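Local atomic coordinates of diheme cytochrome c (Shewanella baltica, PDB entry 3U99), a protein that probably carries electrons between redox partners through two covalently attached c-type hemes. Residues 12-17 with 55-60; 21-26 with 44-49; 99-104 with 123-128; 137-140 with 144-147. One frame throughout, in Å; residues are numbered along the deposited sequence.

Contact 1: residues 12-17 with 55-60; sequences NAEYTA and PQVTAR
E14 and R60 meet in a two-pronged salt bridge between the first turn of helix 13-19 and the start of helix 55-67. R60 comes side-on: its NE lies 2.8 Å from OE1 of E14, and its NH2 lies 2.8 Å from OE2 of E14. Each carboxylate oxygen uses its syn lone pair and each N-H points almost straight at its acceptor. With the two flat groups only 7° apart, both bonds can be good at once. Glutamate suits the place because its chain is long enough to span the helices; CG stands anti to the backbone N (chi1 -178°) and the chain runs on extended, which lets it bridge the gap between segments whose nearest CA atoms, those of E14 and V57, are 8.5 Å apart. R60 instead bends at chi3 (-64°), which lays one guanidinium face near Q56 O and CA of V57, and it meets E14 at about a right angle. The bridge sits on the surface of the cytochrome c fold, where helix 13-19, leading to the heme-bound C19, packs beside helix 55-67. Y15, the next residue, turns inward to touch I61, L65 and the heme. V57 gives the contact its apolar part: its CG1 lies 3.7 Å from OE2 of E14 and CG2 stands close by, so a short branched side chain flanks the carboxylate without competing for its bonds. A water donates to OE1 of E14 at 3.3 Å and, weakly, to the carbonyl oxygen of R60. The glutamate also lies near the N-terminus of its helix, where a negative charge would probably be favoured.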
# COMPACT_ATOMS: atom_id res chain seq x y z
N ASN A 12 2.08 -9.72 -11.72
CA ASN A 12 2.20 -9.35 -10.31
C ASN A 12 2.07 -10.55 -9.38
O ASN A 12 1.96 -10.39 -8.18
CB ASN A 12 1.12 -8.31 -9.96
CG ASN A 12 -0.26 -8.81 -10.09
OD1 ASN A 12 -0.52 -9.82 -10.69
ND2 ASN A 12 -1.17 -8.06 -9.47
N ALA A 13 2.08 -11.80 -9.89
CA ALA A 13 1.86 -12.94 -8.98
C ALA A 13 2.90 -13.06 -7.91
O ALA A 13 2.59 -13.19 -6.70
CB ALA A 13 1.77 -14.21 -9.84
N GLU A 14 4.18 -13.01 -8.24
CA GLU A 14 5.25 -13.09 -7.24
C GLU A 14 5.19 -11.90 -6.31
O GLU A 14 5.35 -12.04 -5.10
CB GLU A 14 6.60 -13.16 -7.96
CG GLU A 14 7.77 -13.30 -6.94
CD GLU A 14 9.09 -13.57 -7.62
OE1 GLU A 14 9.35 -13.02 -8.74
OE2 GLU A 14 9.92 -14.30 -7.05
N TYR A 15 5.00 -10.72 -6.85
CA TYR A 15 4.86 -9.53 -6.05
C TYR A 15 3.77 -9.66 -5.00
O TYR A 15 3.93 -9.29 -3.85
CB TYR A 15 4.61 -8.34 -7.02
CG TYR A 15 4.30 -7.09 -6.20
CD1 TYR A 15 5.26 -6.46 -5.45
CD2 TYR A 15 3.05 -6.53 -6.14
CE1 TYR A 15 4.99 -5.33 -4.69
CE2 TYR A 15 2.73 -5.40 -5.37
CZ TYR A 15 3.72 -4.81 -4.66
OH TYR A 15 3.51 -3.70 -3.89
N THR A 16 2.60 -10.15 -5.41
CA THR A 16 1.51 -10.29 -4.47
C THR A 16 1.85 -11.24 -3.35
O THR A 16 1.51 -10.98 -2.18
CB THR A 16 0.26 -10.79 -5.23
OG1 THR A 16 -0.02 -9.76 -6.19
CG2 THR A 16 -0.89 -10.97 -4.26
N ALA A 17 2.55 -12.34 -3.69
CA ALA A 17 2.94 -13.27 -2.63
C ALA A 17 3.97 -12.68 -1.71
O ALA A 17 3.90 -12.85 -0.48
CB ALA A 17 3.53 -14.55 -3.27
N PRO A 55 18.25 -12.39 -2.88
CA PRO A 55 18.58 -11.33 -3.83
C PRO A 55 17.87 -11.46 -5.17
O PRO A 55 17.47 -10.42 -5.70
CB PRO A 55 20.09 -11.43 -4.00
CG PRO A 55 20.49 -12.57 -3.17
CD PRO A 55 19.39 -13.16 -2.37
N GLN A 56 17.73 -12.64 -5.77
CA GLN A 56 17.11 -12.72 -7.10
C GLN A 56 15.60 -12.42 -7.02
O GLN A 56 15.07 -11.84 -7.95
CB GLN A 56 17.46 -14.05 -7.78
CG GLN A 56 18.98 -14.18 -7.98
CD GLN A 56 19.44 -15.43 -8.64
OE1 GLN A 56 18.48 -16.22 -8.95
NE2 GLN A 56 20.75 -15.55 -8.88
N VAL A 57 14.95 -12.80 -5.93
CA VAL A 57 13.56 -12.42 -5.72
C VAL A 57 13.45 -10.90 -5.55
O VAL A 57 12.60 -10.26 -6.17
CB VAL A 57 13.01 -13.14 -4.47
CG1 VAL A 57 11.60 -12.64 -4.15
CG2 VAL A 57 12.95 -14.66 -4.64
N THR A 58 14.35 -10.31 -4.75
CA THR A 58 14.39 -8.86 -4.59
C THR A 58 14.46 -8.17 -5.94
O THR A 58 13.79 -7.19 -6.23
CB THR A 58 15.56 -8.47 -3.70
OG1 THR A 58 15.42 -9.14 -2.42
CG2 THR A 58 15.57 -7.00 -3.31
N ALA A 59 15.34 -8.67 -6.78
CA ALA A 59 15.58 -8.03 -8.05
C ALA A 59 14.34 -8.11 -8.92
O ALA A 59 14.00 -7.14 -9.60
CB ALA A 59 16.75 -8.68 -8.78
N ARG A 60 13.64 -9.25 -8.94
CA ARG A 60 12.43 -9.36 -9.77
C ARG A 60 11.34 -8.46 -9.20
O ARG A 60 10.55 -7.89 -9.96
CB ARG A 60 11.94 -10.79 -9.85
CG ARG A 60 12.79 -11.65 -10.74
CD ARG A 60 12.06 -12.96 -11.06
NE ARG A 60 11.85 -13.77 -9.85
CZ ARG A 60 12.67 -14.65 -9.32
NH1 ARG A 60 13.82 -14.92 -9.91
NH2 ARG A 60 12.31 -15.29 -8.22
O HOH W 1 8.21 -10.03 -9.52

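Contact 2: residues 21-26 with 44-49; sequences SCHMAY and ENHFGD. With HEC (heme c), chain C.
A bis-histidine heme c site brings these two loops together: H23, the histidine of the CXXCH heme-attachment motif, and H46 bind one iron from opposite faces of the porphyrin. NE2 of H23 and NE2 of H46 are each 2.0 Å from the iron, and the two NE2 atoms are 4.0 Å from each other, so the three atoms are nearly in line. The imidazole planes are only modestly turned about this axis. H23 holds its CG between the backbone N and the carbonyl carbon (chi1 53°), and its other nitrogen is fixed as well: ND1 donates to M24 O at 2.7 Å, in the ring plane and almost straight (172°). That bond helps fix the ring's rotation and would be expected to make it a stronger donor to the metal. On the other side a type I' turn from H46 to D49 presents H46, with G48 at backbone angles that call for glycine. F47 tucks in beside the metal ligand, its CD2 over the centre of the H46 ring and 3.4 Å from CHA of the heme. C22 SG is covalently bound to the heme at CAC. Y26 meets the pyrrole obliquely, with CE2 3.6 Å from C3A of the heme, while its OH, bonded to S119 O, lies above one face of H23, toward the rim of the ring. A valine in place of Y26 would probably leave S119 O without its hydrogen-bond mate and open a gap beside the pyrrole and H23. Two axial histidines with a thioether-bound porphyrin are typical of the low-spin hemes of multiheme cytochromes c.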
# COMPACT_ATOMS: atom_id res chain seq x y z
N SER A 21 2.46 -10.38 2.23
CA SER A 21 2.72 -11.26 3.35
C SER A 21 2.35 -10.68 4.71
O SER A 21 1.86 -11.40 5.58
CB SER A 21 4.25 -11.56 3.30
OG SER A 21 4.42 -12.58 4.26
N CYS A 22 2.59 -9.40 4.91
CA CYS A 22 2.37 -8.75 6.19
C CYS A 22 1.26 -7.71 6.16
O CYS A 22 0.69 -7.27 7.16
CB CYS A 22 3.64 -8.00 6.60
SG CYS A 22 5.02 -9.16 6.91
N HIS A 23 0.93 -7.19 4.99
CA HIS A 23 -0.06 -6.21 4.64
C HIS A 23 -0.48 -6.50 3.21
O HIS A 23 0.09 -7.34 2.53
CB HIS A 23 0.49 -4.79 4.75
CG HIS A 23 1.76 -4.49 4.03
ND1 HIS A 23 1.88 -4.45 2.67
CD2 HIS A 23 2.95 -4.24 4.54
CE1 HIS A 23 3.14 -4.15 2.37
NE2 HIS A 23 3.84 -4.01 3.49
N MET A 24 -1.51 -5.83 2.76
CA MET A 24 -1.98 -6.02 1.36
C MET A 24 -0.86 -5.63 0.43
O MET A 24 0.01 -4.80 0.71
CB MET A 24 -3.17 -5.07 1.10
CG MET A 24 -2.89 -3.59 1.37
SD MET A 24 -4.10 -2.55 0.49
CE MET A 24 -3.52 -2.69 -1.16
N ALA A 25 -0.95 -6.22 -0.76
CA ALA A 25 -0.00 -5.91 -1.80
C ALA A 25 -0.40 -4.61 -2.49
O ALA A 25 -1.37 -4.51 -3.24
CB ALA A 25 0.10 -7.03 -2.81
N TYR A 26 0.37 -3.56 -2.21
CA TYR A 26 0.07 -2.24 -2.74
C TYR A 26 0.26 -2.20 -4.25
O TYR A 26 1.30 -2.59 -4.75
CB TYR A 26 0.97 -1.18 -2.14
CG TYR A 26 0.78 -1.04 -0.64
CD1 TYR A 26 -0.43 -0.56 -0.14
CD2 TYR A 26 1.74 -1.41 0.26
CE1 TYR A 26 -0.62 -0.45 1.23
CE2 TYR A 26 1.57 -1.29 1.62
CZ TYR A 26 0.36 -0.80 2.11
OH TYR A 26 0.25 -0.74 3.47
N GLU A 44 15.61 -4.93 4.56
CA GLU A 44 15.90 -5.40 5.89
C GLU A 44 15.52 -4.35 6.90
O GLU A 44 15.33 -4.69 8.09
CB GLU A 44 17.38 -5.83 6.01
CG GLU A 44 18.31 -4.64 5.99
CD GLU A 44 18.69 -4.21 4.56
OE1 GLU A 44 18.18 -4.86 3.60
OE2 GLU A 44 19.48 -3.23 4.44
N ASN A 45 15.39 -3.14 6.58
CA ASN A 45 15.00 -2.01 7.40
C ASN A 45 13.67 -1.48 6.86
O ASN A 45 13.67 -0.53 6.11
CB ASN A 45 16.11 -0.98 7.42
CG ASN A 45 15.78 0.17 8.33
OD1 ASN A 45 14.87 0.15 9.15
ND2 ASN A 45 16.44 1.29 8.13
N HIS A 46 12.60 -2.08 7.12
CA HIS A 46 11.31 -1.78 6.44
C HIS A 46 10.28 -1.38 7.44
O HIS A 46 9.51 -2.20 7.93
CB HIS A 46 10.93 -3.01 5.66
CG HIS A 46 9.71 -2.90 4.83
ND1 HIS A 46 9.76 -2.27 3.60
CD2 HIS A 46 8.47 -3.30 5.05
CE1 HIS A 46 8.53 -2.35 3.08
NE2 HIS A 46 7.71 -2.97 3.94
N PHE A 47 10.30 -0.08 7.78
CA PHE A 47 9.21 0.49 8.56
C PHE A 47 8.98 -0.22 9.90
O PHE A 47 7.87 -0.37 10.41
CB PHE A 47 7.91 0.48 7.74
CG PHE A 47 8.07 1.21 6.43
CD1 PHE A 47 8.46 2.56 6.38
CD2 PHE A 47 7.84 0.55 5.24
CE1 PHE A 47 8.52 3.22 5.17
CE2 PHE A 47 7.89 1.22 4.05
CZ PHE A 47 8.27 2.54 3.99
N GLY A 48 10.04 -0.69 10.51
CA GLY A 48 10.04 -1.39 11.78
C GLY A 48 10.10 -2.90 11.67
O GLY A 48 10.25 -3.54 12.71
N ASP A 49 9.99 -3.45 10.46
CA ASP A 49 10.04 -4.87 10.22
C ASP A 49 11.22 -5.18 9.31
O ASP A 49 11.85 -4.33 8.71
CB ASP A 49 8.79 -5.48 9.58
CG ASP A 49 8.50 -6.84 10.22
OD1 ASP A 49 7.30 -7.13 10.41
OD2 ASP A 49 9.41 -7.64 10.54
FE HEC C . 5.79 -3.47 3.70
CHA HEC C . 4.68 -0.63 5.10
CHB HEC C . 5.83 -1.98 0.64
CHC HEC C . 6.76 -6.38 2.32
CHD HEC C . 5.94 -4.89 6.79
NA HEC C . 5.34 -1.64 2.99
C1A HEC C . 4.85 -0.58 3.74
C2A HEC C . 4.55 0.54 2.86
C3A HEC C . 4.86 0.13 1.61
C4A HEC C . 5.39 -1.22 1.72
CMA HEC C . 4.75 0.93 0.34
CAA HEC C . 4.02 1.83 3.34
CBA HEC C . 2.53 1.79 3.57
CGA HEC C . 2.01 3.20 3.88
O1A HEC C . 2.01 4.04 2.94
O2A HEC C . 1.63 3.51 5.03
NB HEC C . 6.24 -4.06 1.82
C1B HEC C . 6.23 -3.29 0.68
C2B HEC C . 6.78 -4.07 -0.40
C3B HEC C . 7.05 -5.30 0.06
C4B HEC C . 6.69 -5.31 1.44
CMB HEC C . 6.95 -3.51 -1.81
CAB HEC C . 7.68 -6.51 -0.63
CBB HEC C . 9.12 -6.17 -1.08
NC HEC C . 6.23 -5.29 4.40
C1C HEC C . 6.55 -6.39 3.67
C2C HEC C . 6.72 -7.55 4.47
C3C HEC C . 6.48 -7.13 5.73
C4C HEC C . 6.23 -5.73 5.71
CMC HEC C . 6.98 -8.97 3.93
CAC HEC C . 6.47 -7.98 6.98
CBC HEC C . 7.73 -8.76 7.29
ND HEC C . 5.44 -2.85 5.56
C1D HEC C . 5.60 -3.58 6.70
C2D HEC C . 5.25 -2.76 7.87
C3D HEC C . 4.89 -1.55 7.40
C4D HEC C . 4.97 -1.65 5.96
CMD HEC C . 5.44 -3.12 9.32
CAD HEC C . 4.47 -0.38 8.23
CBD HEC C . 2.92 -0.32 8.44
CGD HEC C . 2.59 0.80 9.42
O1D HEC C . 1.28 0.65 9.73
O2D HEC C . 3.25 1.93 9.19

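Contact 3: residues 99-104 with 123-128; sequences RKHDEI and NCHNLA. With HEC (heme c), chain B.
NE2 of H101 and NE2 of H125 grip the iron of the second heme, each at 2.0 Å, and so stand 4.0 Å from one another on opposite sides of the porphyrin. The two imidazole planes are roughly perpendicular: that of H101 runs toward the meso carbon CHB, that of H125 toward the neighbouring CHA. Histidine suits both places because a ring nitrogen can bind the metal; in H101 the other nitrogen, ND1, also serves, hydrogen-bonded to F97 O, one turn back in helix 95-101, which helps fix the ring's rotation. F97 also stacks on H101, F118 meets it edge-to-face, and F133 does the same to H125, giving the iron ligands an aromatic setting. In H101 CG lies beside the backbone N (chi1 -68°), directing the ring at the iron; a type I turn from H101 to I104 follows, in which I104 N bonds to H101 O at 3.2 Å. The turn carries I104 to the porphyrin, where its CD1 lies 3.5 Å from C2D of the heme; a branched aliphatic chain fits this apolar surface. On the other side C124 holds the heme covalently, its SG 2.0 Å from CAC. With C121 and H125, C124 completes the CXXCH motif, and the distal H101 makes this a bis-histidine heme c site.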
# COMPACT_ATOMS: atom_id res chain seq x y z
N ARG A 99 -4.34 14.66 0.55
CA ARG A 99 -5.28 15.39 -0.04
C ARG A 99 -6.62 14.63 -0.15
O ARG A 99 -7.65 15.19 0.12
CB ARG A 99 -4.85 15.91 -1.41
CG ARG A 99 -5.85 16.77 -2.12
CD ARG A 99 -5.16 17.31 -3.41
NE ARG A 99 -4.87 16.16 -4.26
CZ ARG A 99 -3.67 15.59 -4.49
NH1 ARG A 99 -2.52 16.07 -4.04
NH2 ARG A 99 -3.57 14.49 -5.23
N LYS A 100 -6.47 13.37 -0.58
CA LYS A 100 -7.66 12.58 -0.76
C LYS A 100 -8.27 12.19 0.58
O LYS A 100 -9.49 11.90 0.58
CB LYS A 100 -7.36 11.34 -1.66
CG LYS A 100 -7.14 11.80 -3.10
CD LYS A 100 -6.58 10.72 -3.93
CE LYS A 100 -6.32 11.11 -5.39
NZ LYS A 100 -7.48 11.85 -5.96
N HIS A 101 -7.52 12.18 1.65
CA HIS A 101 -8.03 11.65 2.93
C HIS A 101 -8.18 12.74 4.00
O HIS A 101 -8.48 12.42 5.16
CB HIS A 101 -7.07 10.55 3.41
CG HIS A 101 -7.17 9.38 2.50
ND1 HIS A 101 -6.47 9.30 1.34
CD2 HIS A 101 -7.92 8.23 2.53
CE1 HIS A 101 -6.78 8.18 0.69
NE2 HIS A 101 -7.67 7.49 1.39
N ASP A 102 -7.99 14.01 3.64
CA ASP A 102 -7.93 15.05 4.66
C ASP A 102 -9.28 15.44 5.25
O ASP A 102 -9.23 16.28 6.17
CB ASP A 102 -7.13 16.23 4.09
CG ASP A 102 -7.80 17.03 3.02
OD1 ASP A 102 -8.99 16.81 2.62
OD2 ASP A 102 -7.13 18.02 2.56
N GLU A 103 -10.41 14.93 4.82
CA GLU A 103 -11.69 15.20 5.48
C GLU A 103 -12.07 14.06 6.41
O GLU A 103 -13.14 14.10 7.05
CB GLU A 103 -12.74 15.45 4.41
CG GLU A 103 -12.52 16.69 3.54
CD GLU A 103 -12.64 17.98 4.29
OE1 GLU A 103 -13.10 18.10 5.47
OE2 GLU A 103 -12.26 19.01 3.66
N ILE A 104 -11.26 13.01 6.53
CA ILE A 104 -11.63 11.84 7.32
C ILE A 104 -11.11 12.06 8.74
O ILE A 104 -9.90 12.20 8.92
CB ILE A 104 -11.05 10.57 6.72
CG1 ILE A 104 -11.44 10.40 5.25
CG2 ILE A 104 -11.44 9.38 7.60
CD1 ILE A 104 -10.65 9.28 4.59
N ASN A 123 -8.74 -2.28 4.62
CA ASN A 123 -9.74 -2.25 5.69
C ASN A 123 -10.91 -1.40 5.26
O ASN A 123 -12.02 -1.68 5.72
CB ASN A 123 -9.11 -1.67 6.95
CG ASN A 123 -8.21 -2.63 7.68
OD1 ASN A 123 -8.24 -3.85 7.51
ND2 ASN A 123 -7.33 -2.04 8.51
N CYS A 124 -10.75 -0.42 4.42
CA CYS A 124 -11.77 0.51 4.00
C CYS A 124 -12.14 0.34 2.52
O CYS A 124 -13.28 0.52 2.12
CB CYS A 124 -11.33 1.95 4.23
SG CYS A 124 -10.94 2.34 5.94
N HIS A 125 -11.14 0.06 1.71
CA HIS A 125 -11.26 -0.15 0.27
C HIS A 125 -11.11 -1.63 0.07
O HIS A 125 -9.99 -2.15 -0.07
CB HIS A 125 -10.19 0.62 -0.47
CG HIS A 125 -10.10 2.09 -0.31
ND1 HIS A 125 -10.90 2.95 -1.03
CD2 HIS A 125 -9.27 2.87 0.41
CE1 HIS A 125 -10.55 4.18 -0.72
NE2 HIS A 125 -9.55 4.20 0.15
N ASN A 126 -12.23 -2.35 0.13
CA ASN A 126 -12.12 -3.82 0.19
C ASN A 126 -11.31 -4.43 -0.99
O ASN A 126 -10.68 -5.43 -0.80
CB ASN A 126 -13.46 -4.41 0.60
CG ASN A 126 -13.87 -4.06 1.94
OD1 ASN A 126 -15.05 -3.77 2.11
ND2 ASN A 126 -12.99 -4.14 3.01
N LEU A 127 -11.37 -3.79 -2.15
CA LEU A 127 -10.70 -4.27 -3.36
C LEU A 127 -9.49 -3.48 -3.73
O LEU A 127 -9.07 -3.40 -4.90
CB LEU A 127 -11.75 -4.34 -4.48
CG LEU A 127 -12.89 -5.37 -4.25
CD1 LEU A 127 -13.78 -5.41 -5.48
CD2 LEU A 127 -12.38 -6.73 -3.85
N ALA A 128 -8.85 -2.90 -2.72
CA ALA A 128 -7.61 -2.14 -2.90
C ALA A 128 -6.54 -2.95 -3.66
O ALA A 128 -5.79 -2.37 -4.43
CB ALA A 128 -7.05 -1.64 -1.58
FE HEC B . -8.62 5.86 0.82
CHA HEC B . -10.60 7.93 -0.99
CHB HEC B . -6.52 5.53 -1.81
CHC HEC B . -6.50 4.00 2.80
CHD HEC B . -10.89 5.94 3.32
NA HEC B . -8.59 6.53 -1.06
C1A HEC B . -9.47 7.39 -1.65
C2A HEC B . -9.14 7.63 -3.03
C3A HEC B . -8.00 6.95 -3.25
C4A HEC B . -7.64 6.27 -2.01
CMA HEC B . -7.20 6.84 -4.55
CAA HEC B . -9.95 8.43 -4.01
CBA HEC B . -11.17 7.61 -4.40
CGA HEC B . -12.15 8.27 -5.35
O1A HEC B . -11.70 9.26 -6.02
O2A HEC B . -13.26 7.81 -5.65
NB HEC B . -6.84 4.95 0.52
C1B HEC B . -6.09 4.95 -0.66
C2B HEC B . -4.92 4.19 -0.43
C3B HEC B . -4.92 3.82 0.85
C4B HEC B . -6.13 4.25 1.46
CMB HEC B . -3.91 3.94 -1.56
CAB HEC B . -3.93 2.92 1.62
CBB HEC B . -2.42 3.42 1.46
NC HEC B . -8.67 5.13 2.70
C1C HEC B . -7.73 4.40 3.31
C2C HEC B . -8.13 3.94 4.59
C3C HEC B . -9.41 4.47 4.71
C4C HEC B . -9.74 5.18 3.55
CMC HEC B . -7.39 3.01 5.50
CAC HEC B . -10.38 4.23 5.85
CBC HEC B . -9.95 4.78 7.21
ND HEC B . -10.38 6.78 1.13
C1D HEC B . -11.15 6.66 2.24
C2D HEC B . -12.30 7.51 2.12
C3D HEC B . -12.21 8.17 0.94
C4D HEC B . -10.98 7.64 0.30
CMD HEC B . -13.37 7.66 3.17
CAD HEC B . -13.20 9.18 0.39
CBD HEC B . -12.87 10.55 1.07
CGD HEC B . -13.96 11.60 0.91
O1D HEC B . -14.28 11.51 -0.42
O2D HEC B . -13.71 12.72 1.57

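Contact 4: residues 137-140 with 144-147; sequences TVNI and GRWD. With HEC (heme c), chain B.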
# COMPACT_ATOMS: atom_id res chain seq x y z
N THR A 137 -17.46 3.01 -3.08
CA THR A 137 -17.50 1.70 -2.48
C THR A 137 -16.74 1.58 -1.18
O THR A 137 -16.70 0.52 -0.56
CB THR A 137 -16.99 0.59 -3.41
OG1 THR A 137 -15.63 0.87 -3.76
CG2 THR A 137 -17.82 0.50 -4.70
N VAL A 138 -16.16 2.68 -0.69
CA VAL A 138 -15.48 2.69 0.59
C VAL A 138 -16.46 2.37 1.73
O VAL A 138 -17.56 2.88 1.73
CB VAL A 138 -14.93 4.11 0.96
CG1 VAL A 138 -14.49 4.26 2.41
CG2 VAL A 138 -13.78 4.33 0.04
N ASN A 139 -16.04 1.53 2.64
CA ASN A 139 -16.81 1.17 3.85
C ASN A 139 -15.81 1.08 4.97
O ASN A 139 -14.99 0.14 4.97
CB ASN A 139 -17.58 -0.17 3.59
CG ASN A 139 -18.56 -0.53 4.68
OD1 ASN A 139 -19.63 -1.21 4.49
ND2 ASN A 139 -18.25 -0.21 5.88
N ILE A 140 -15.95 2.00 5.93
CA ILE A 140 -15.04 2.12 7.06
C ILE A 140 -15.52 1.24 8.21
O ILE A 140 -16.63 1.42 8.68
CB ILE A 140 -14.94 3.58 7.52
CG1 ILE A 140 -14.43 4.43 6.37
CG2 ILE A 140 -14.08 3.63 8.76
CD1 ILE A 140 -14.08 5.83 6.81
N GLY A 144 -19.45 2.23 8.52
CA GLY A 144 -20.27 1.97 7.35
C GLY A 144 -19.75 2.63 6.11
O GLY A 144 -18.67 3.22 6.00
N ARG A 145 -20.59 2.51 5.07
CA ARG A 145 -20.30 3.12 3.79
C ARG A 145 -20.09 4.61 3.95
O ARG A 145 -20.78 5.27 4.71
CB ARG A 145 -21.49 2.88 2.85
CG ARG A 145 -21.45 1.56 2.16
CD ARG A 145 -20.69 1.73 0.88
NE ARG A 145 -20.83 0.59 -0.02
CZ ARG A 145 -21.84 0.42 -0.88
NH1 ARG A 145 -21.84 -0.64 -1.65
NH2 ARG A 145 -22.83 1.28 -0.95
N TRP A 146 -19.12 5.15 3.26
CA TRP A 146 -18.85 6.58 3.31
C TRP A 146 -19.89 7.37 2.55
O TRP A 146 -20.34 8.44 2.98
CB TRP A 146 -17.45 6.75 2.72
CG TRP A 146 -16.96 8.14 2.64
CD1 TRP A 146 -16.87 8.88 1.49
CD2 TRP A 146 -16.48 8.93 3.72
NE1 TRP A 146 -16.33 10.10 1.81
CE2 TRP A 146 -16.11 10.16 3.15
CE3 TRP A 146 -16.35 8.70 5.10
CZ2 TRP A 146 -15.60 11.16 3.94
CZ3 TRP A 146 -15.84 9.72 5.85
CH2 TRP A 146 -15.48 10.92 5.26
N ASP A 147 -20.29 6.86 1.38
CA ASP A 147 -21.22 7.62 0.55
C ASP A 147 -22.61 6.98 0.62
O ASP A 147 -22.69 5.75 0.44
CB ASP A 147 -20.84 7.64 -0.93
CG ASP A 147 -19.72 8.59 -1.26
OD1 ASP A 147 -19.52 9.53 -0.44
OD2 ASP A 147 -19.08 8.34 -2.33
FE HEC B . -8.62 5.86 0.82
CHA HEC B . -10.60 7.93 -0.99
CHB HEC B . -6.52 5.53 -1.81
CHC HEC B . -6.50 4.00 2.80
CHD HEC B . -10.89 5.94 3.32
NA HEC B . -8.59 6.53 -1.06
C1A HEC B . -9.47 7.39 -1.65
C2A HEC B . -9.14 7.63 -3.03
C3A HEC B . -8.00 6.95 -3.25
C4A HEC B . -7.64 6.27 -2.01
CMA HEC B . -7.20 6.84 -4.55
CAA HEC B . -9.95 8.43 -4.01
CBA HEC B . -11.17 7.61 -4.40
CGA HEC B . -12.15 8.27 -5.35
O1A HEC B . -11.70 9.26 -6.02
O2A HEC B . -13.26 7.81 -5.65
NB HEC B . -6.84 4.95 0.52
C1B HEC B . -6.09 4.95 -0.66
C2B HEC B . -4.92 4.19 -0.43
C3B HEC B . -4.92 3.82 0.85
C4B HEC B . -6.13 4.25 1.46
CMB HEC B . -3.91 3.94 -1.56
CAB HEC B . -3.93 2.92 1.62
CBB HEC B . -2.42 3.42 1.46
NC HEC B . -8.67 5.13 2.70
C1C HEC B . -7.73 4.40 3.31
C2C HEC B . -8.13 3.94 4.59
C3C HEC B . -9.41 4.47 4.71
C4C HEC B . -9.74 5.18 3.55
CMC HEC B . -7.39 3.01 5.50
CAC HEC B . -10.38 4.23 5.85
CBC HEC B . -9.95 4.78 7.21
ND HEC B . -10.38 6.78 1.13
C1D HEC B . -11.15 6.66 2.24
C2D HEC B . -12.30 7.51 2.12
C3D HEC B . -12.21 8.17 0.94
C4D HEC B . -10.98 7.64 0.30
CMD HEC B . -13.37 7.66 3.17
CAD HEC B . -13.20 9.18 0.39
CBD HEC B . -12.87 10.55 1.07
CGD HEC B . -13.96 11.60 0.91
O1D HEC B . -14.28 11.51 -0.42
O2D HEC B . -13.71 12.72 1.57
O HOH W 2 -18.80 -1.28 -0.47
O HOH W 3 -18.89 4.66 0.09
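Residues 139-140 and 144-145 form a short antiparallel hairpin, with I140 and G144 as its hydrogen-bonded pair: I140 N reaches G144 O at 3.0 Å and G144 N reaches I140 O at 2.9 Å. A third bond, W146 N to V138 O at 3.2 Å, extends the ladder; V138 O also accepts from a water. G144 has backbone angles that call for glycine, and the amide of N139 lies over its peptide, ND2 3.2 Å from C of G144. R145, paired with N139, points to the same face of the ladder and lays CD near V138 O; a water accepts from its NE and donates to T137 O. V138, I140 and W146 turn instead to the heme. The indole, with CG anti to the backbone N (chi1 179°), sets one face over the heme methyl CMD, which lies 3.4 Å above the ring centre. Its flank is lined by V138, whose CG1 is 3.9 Å from CB of W146, and by I140 CD1, 4.0 Å from CE3 of W146. An alanine in place of W146 is likely to leave the heme methyl without its aromatic cover and I140 CD1 facing a gap. Apolar chains toward the porphyrin and polar, hydrated ones away from it imply a hairpin that closes the heme edge with one face and meets solvent with the other.

Contacts 2 and 3 are the two heme irons' axial pairs, 19 Å apart between centres and on opposite sides of the chain's centre; the side chain of H23 is about 9 Å from the other heme, and M24 CE packs on A128 CB at 3.7 Å where the two sites adjoin. Contact 1 lies beside the first heme, its centre 14 Å from that of contact 2, linked through Y15 OH and Y26 O, 2.6 Å apart. Contact 4 flanks the second heme, 9 Å between centres from contact 3: C124 O probably bonds to N139 N at 3.0 Å, and V138 CG2 packs on H125 CE1. Contacts 1 and 4 stand about 32 Å apart between centres.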